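Local coordinates for 2-Cys peroxiredoxin (Plasmodium yoelii, PDB 2H01), which probably reduces hydrogen peroxide and organic hydroperoxides to water and alcohols, as a thiol-specific, thioredoxin-dependent peroxidase, at residues A[9-18]-A[94-102]. Numbering follows the deposited sequence.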
loop_
_atom_site.group_PDB
_atom_site.type_symbol
_atom_site.label_atom_id
_atom_site.label_comp_id
_atom_site.label_asym_id
_atom_site.label_seq_id
_atom_site.Cartn_x
_atom_site.Cartn_y
_atom_site.Cartn_z
ATOM N N PHE A 9 -5.637 -11.087 4.504
ATOM C CA PHE A 9 -5.452 -10.677 5.893
ATOM C C PHE A 9 -6.700 -9.991 6.450
ATOM O O PHE A 9 -7.578 -9.548 5.709
ATOM C CB PHE A 9 -4.215 -9.760 6.038
ATOM C CG PHE A 9 -4.298 -8.475 5.241
ATOM C CD1 PHE A 9 -5.176 -7.463 5.609
ATOM C CD2 PHE A 9 -3.505 -8.290 4.110
ATOM C CE1 PHE A 9 -5.265 -6.290 4.864
ATOM C CE2 PHE A 9 -3.587 -7.121 3.358
ATOM C CZ PHE A 9 -4.469 -6.120 3.734
ATOM N N LYS A 10 -6.783 -9.993 7.768
ATOM C CA LYS A 10 -7.807 -9.288 8.503
ATOM C C LYS A 10 -7.145 -8.485 9.613
ATOM O O LYS A 10 -6.728 -9.034 10.611
ATOM C CB LYS A 10 -8.791 -10.283 9.107
ATOM C CG LYS A 10 -10.180 -9.724 9.284
ATOM C CD LYS A 10 -10.842 -10.162 10.563
ATOM C CE LYS A 10 -10.823 -11.666 10.719
ATOM N NZ LYS A 10 -12.069 -12.324 10.252
ATOM N N ALA A 11 -7.031 -7.183 9.427
ATOM C CA ALA A 11 -6.327 -6.361 10.417
ATOM C C ALA A 11 -7.110 -5.221 11.048
ATOM O O ALA A 11 -8.069 -4.717 10.467
ATOM C CB ALA A 11 -5.044 -5.800 9.798
ATOM N N GLU A 12 -6.694 -4.832 12.252
ATOM C CA GLU A 12 -7.308 -3.715 12.960
ATOM C C GLU A 12 -6.858 -2.501 12.151
ATOM O O GLU A 12 -5.809 -2.545 11.505
ATOM C CB GLU A 12 -6.781 -3.597 14.400
ATOM C CG GLU A 12 -7.218 -4.706 15.363
ATOM C CD GLU A 12 -8.734 -4.817 15.503
ATOM O OE1 GLU A 12 -9.391 -5.242 14.530
ATOM O OE2 GLU A 12 -9.272 -4.478 16.582
ATOM N N ALA A 13 -7.625 -1.421 12.191
ATOM C CA ALA A 13 -7.263 -0.256 11.402
ATOM C C ALA A 13 -7.722 1.075 11.964
ATOM O O ALA A 13 -8.698 1.155 12.707
ATOM C CB ALA A 13 -7.806 -0.414 9.984
ATOM N N VAL A 14 -6.911 2.088 11.709
ATOM C CA VAL A 14 -7.296 3.458 11.914
ATOM C C VAL A 14 -7.609 4.127 10.610
ATOM O O VAL A 14 -6.766 4.218 9.727
ATOM C CB VAL A 14 -6.208 4.257 12.544
ATOM C CG1 VAL A 14 -6.753 5.569 13.016
ATOM C CG2 VAL A 14 -5.582 3.496 13.643
ATOM N N PHE A 15 -8.830 4.616 10.502
ATOM C CA PHE A 15 -9.245 5.286 9.275
ATOM C C PHE A 15 -8.867 6.763 9.237
ATOM O O PHE A 15 -8.311 7.300 10.195
ATOM C CB PHE A 15 -10.759 5.130 9.101
ATOM C CG PHE A 15 -11.216 3.697 9.004
ATOM C CD1 PHE A 15 -10.771 2.877 7.970
ATOM C CD2 PHE A 15 -12.103 3.171 9.937
ATOM C CE1 PHE A 15 -11.208 1.553 7.863
ATOM C CE2 PHE A 15 -12.546 1.844 9.840
ATOM C CZ PHE A 15 -12.098 1.035 8.799
ATOM N N GLY A 16 -9.162 7.413 8.123
ATOM C CA GLY A 16 -9.155 8.859 8.070
ATOM C C GLY A 16 -9.976 9.483 9.172
ATOM O O GLY A 16 -9.487 10.301 9.923
ATOM N N ASP A 17 -11.234 9.091 9.249
ATOM C CA ASP A 17 -12.048 9.260 10.445
ATOM C C ASP A 17 -11.257 9.410 11.746
ATOM O O ASP A 17 -11.682 10.112 12.649
ATOM C CB ASP A 17 -13.060 8.118 10.584
ATOM C CG ASP A 17 -14.199 8.218 9.595
ATOM O OD1 ASP A 17 -15.133 8.996 9.834
ATOM O OD2 ASP A 17 -14.260 7.544 8.552
ATOM N N ASN A 18 -10.105 8.758 11.845
ATOM C CA ASN A 18 -9.485 8.480 13.140
ATOM C C ASN A 18 -10.356 7.565 13.973
ATOM O O ASN A 18 -10.266 7.538 15.183
ATOM C CB ASN A 18 -9.229 9.763 13.922
ATOM C CG ASN A 18 -7.976 10.474 13.492
ATOM O OD1 ASN A 18 -7.211 9.987 12.685
ATOM N ND2 ASN A 18 -7.763 11.641 14.048
ATOM N N ASN A 94 -2.885 14.461 10.335
ATOM C CA ASN A 94 -4.182 13.890 10.033
ATOM C C ASN A 94 -4.328 13.333 8.617
ATOM O O ASN A 94 -5.127 13.828 7.842
ATOM C CB ASN A 94 -5.263 14.911 10.300
ATOM C CG ASN A 94 -6.570 14.285 10.579
ATOM O OD1 ASN A 94 -7.594 14.942 10.547
ATOM N ND2 ASN A 94 -6.559 12.998 10.849
ATOM N N ILE A 95 -3.559 12.306 8.288
ATOM C CA ILE A 95 -3.667 11.685 6.983
ATOM C C ILE A 95 -5.039 11.080 6.755
ATOM O O ILE A 95 -5.735 10.684 7.679
ATOM C CB ILE A 95 -2.578 10.639 6.761
ATOM C CG1 ILE A 95 -2.783 9.441 7.693
ATOM C CG2 ILE A 95 -1.234 11.249 6.912
ATOM C CD1 ILE A 95 -2.293 8.160 7.142
ATOM N N LYS A 96 -5.430 11.027 5.502
ATOM C CA LYS A 96 -6.821 10.850 5.188
ATOM C C LYS A 96 -7.121 9.455 4.644
ATOM O O LYS A 96 -8.259 9.115 4.362
ATOM C CB LYS A 96 -7.304 11.974 4.291
ATOM C CG LYS A 96 -7.581 13.245 5.053
ATOM C CD LYS A 96 -8.526 12.983 6.214
ATOM C CE LYS A 96 -8.497 14.084 7.273
ATOM N NZ LYS A 96 -9.005 15.399 6.837
ATOM N N HIS A 97 -6.087 8.634 4.552
ATOM C CA HIS A 97 -6.255 7.259 4.083
ATOM C C HIS A 97 -5.982 6.314 5.263
ATOM O O HIS A 97 -5.356 6.707 6.242
ATOM C CB HIS A 97 -5.327 6.959 2.896
ATOM C CG HIS A 97 -3.866 7.017 3.216
ATOM N ND1 HIS A 97 -3.163 5.928 3.684
ATOM C CD2 HIS A 97 -2.962 8.015 3.071
ATOM C CE1 HIS A 97 -1.887 6.249 3.806
ATOM N NE2 HIS A 97 -1.739 7.509 3.439
ATOM N N THR A 98 -6.445 5.076 5.178
ATOM C CA THR A 98 -6.275 4.152 6.290
ATOM C C THR A 98 -4.909 3.514 6.520
ATOM O O THR A 98 -4.161 3.232 5.591
ATOM C CB THR A 98 -7.372 3.029 6.258
ATOM O OG1 THR A 98 -6.779 1.753 6.541
ATOM C CG2 THR A 98 -8.083 2.994 4.928
ATOM N N LEU A 99 -4.584 3.330 7.796
ATOM C CA LEU A 99 -3.340 2.692 8.203
ATOM C C LEU A 99 -3.751 1.394 8.903
ATOM O O LEU A 99 -4.614 1.406 9.781
ATOM C CB LEU A 99 -2.567 3.592 9.174
ATOM C CG LEU A 99 -2.050 4.941 8.644
ATOM C CD1 LEU A 99 -1.336 5.693 9.763
ATOM C CD2 LEU A 99 -1.095 4.713 7.481
ATOM N N ILE A 100 -3.205 0.386 8.748
ATOM C CA ILE A 100 -3.582 -0.851 9.421
ATOM C C ILE A 100 -2.459 -1.353 10.323
ATOM O O ILE A 100 -1.280 -1.012 10.111
ATOM C CB ILE A 100 -3.956 -1.933 8.391
ATOM C CG1 ILE A 100 -2.775 -2.215 7.460
ATOM C CG2 ILE A 100 -5.180 -1.509 7.593
ATOM C CD1 ILE A 100 -2.973 -3.425 6.574
ATOM N N SER A 101 -2.819 -2.211 11.115
ATOM C CA SER A 101 -1.899 -2.615 12.160
ATOM C C SER A 101 -1.560 -4.083 12.066
ATOM O O SER A 101 -2.436 -4.931 12.237
ATOM C CB SER A 101 -2.509 -2.310 13.533
ATOM O OG SER A 101 -1.739 -2.871 14.586
ATOM N N ASP A 102 -0.280 -4.349 11.826
ATOM C CA ASP A 102 0.265 -5.693 11.684
ATOM C C ASP A 102 0.947 -6.198 12.960
ATOM O O ASP A 102 2.128 -6.496 12.959
ATOM C CB ASP A 102 1.231 -5.758 10.498
ATOM C CG ASP A 102 1.625 -7.174 10.134
ATOM O OD1 ASP A 102 0.880 -8.108 10.464
ATOM O OD2 ASP A 102 2.668 -7.450 9.529
HETATM O O HOH W 1 -5.427 6.882 9.048
#
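Val14 and Leu99 form an antiparallel hydrogen-bonded pair between strands 10-14 and 98-101. Val14 N donates to Leu99 O at 3.1 Å, almost in line with the carbonyl bond. Leu99 N returns a straighter bond to Val14 O at 3.0 Å, with an N-H...O angle of 170°. Ser101 N reaches Glu12 O at 3.0 Å, tilted 26° from the carbonyl plane. A water within hydrogen-bonding distance of both Val14 O and His97 O extends the link past the paired residues; it has more acceptors in reach than protons.

The apolar contacts centre on Ile100. Its CG2 meets Ala13 CB at 3.7 Å, within a non-hydrogen-bonded pair. With chi1 at 59°, CG1 is flanked by both backbone arms of Ile100, and the extended end of that branch brings CD1 to 4.0 Å from Phe9 CE1. The Phe9 and Ile100 side chains cross at about a right angle. The side chains of Phe15 and Thr98 lie side by side and point the same way, with Phe15 CD1 3.8 Å from Thr98 CB. Thr98 OG1 is buried and has no polar partner in the model.

Ser101 OG makes a hydrogen bond to Asp74 O, and Glu12 forms a salt bridge with Lys76. Strand 10-14 also pairs antiparallel with strand 20-24, while strand 98-101 runs parallel to strand 66-72. The contact thus joins an N-terminal hairpin to the thioredoxin-like sheet of the peroxiredoxin. Helix 76-83 packs on the Val14 and Leu99 side through His79.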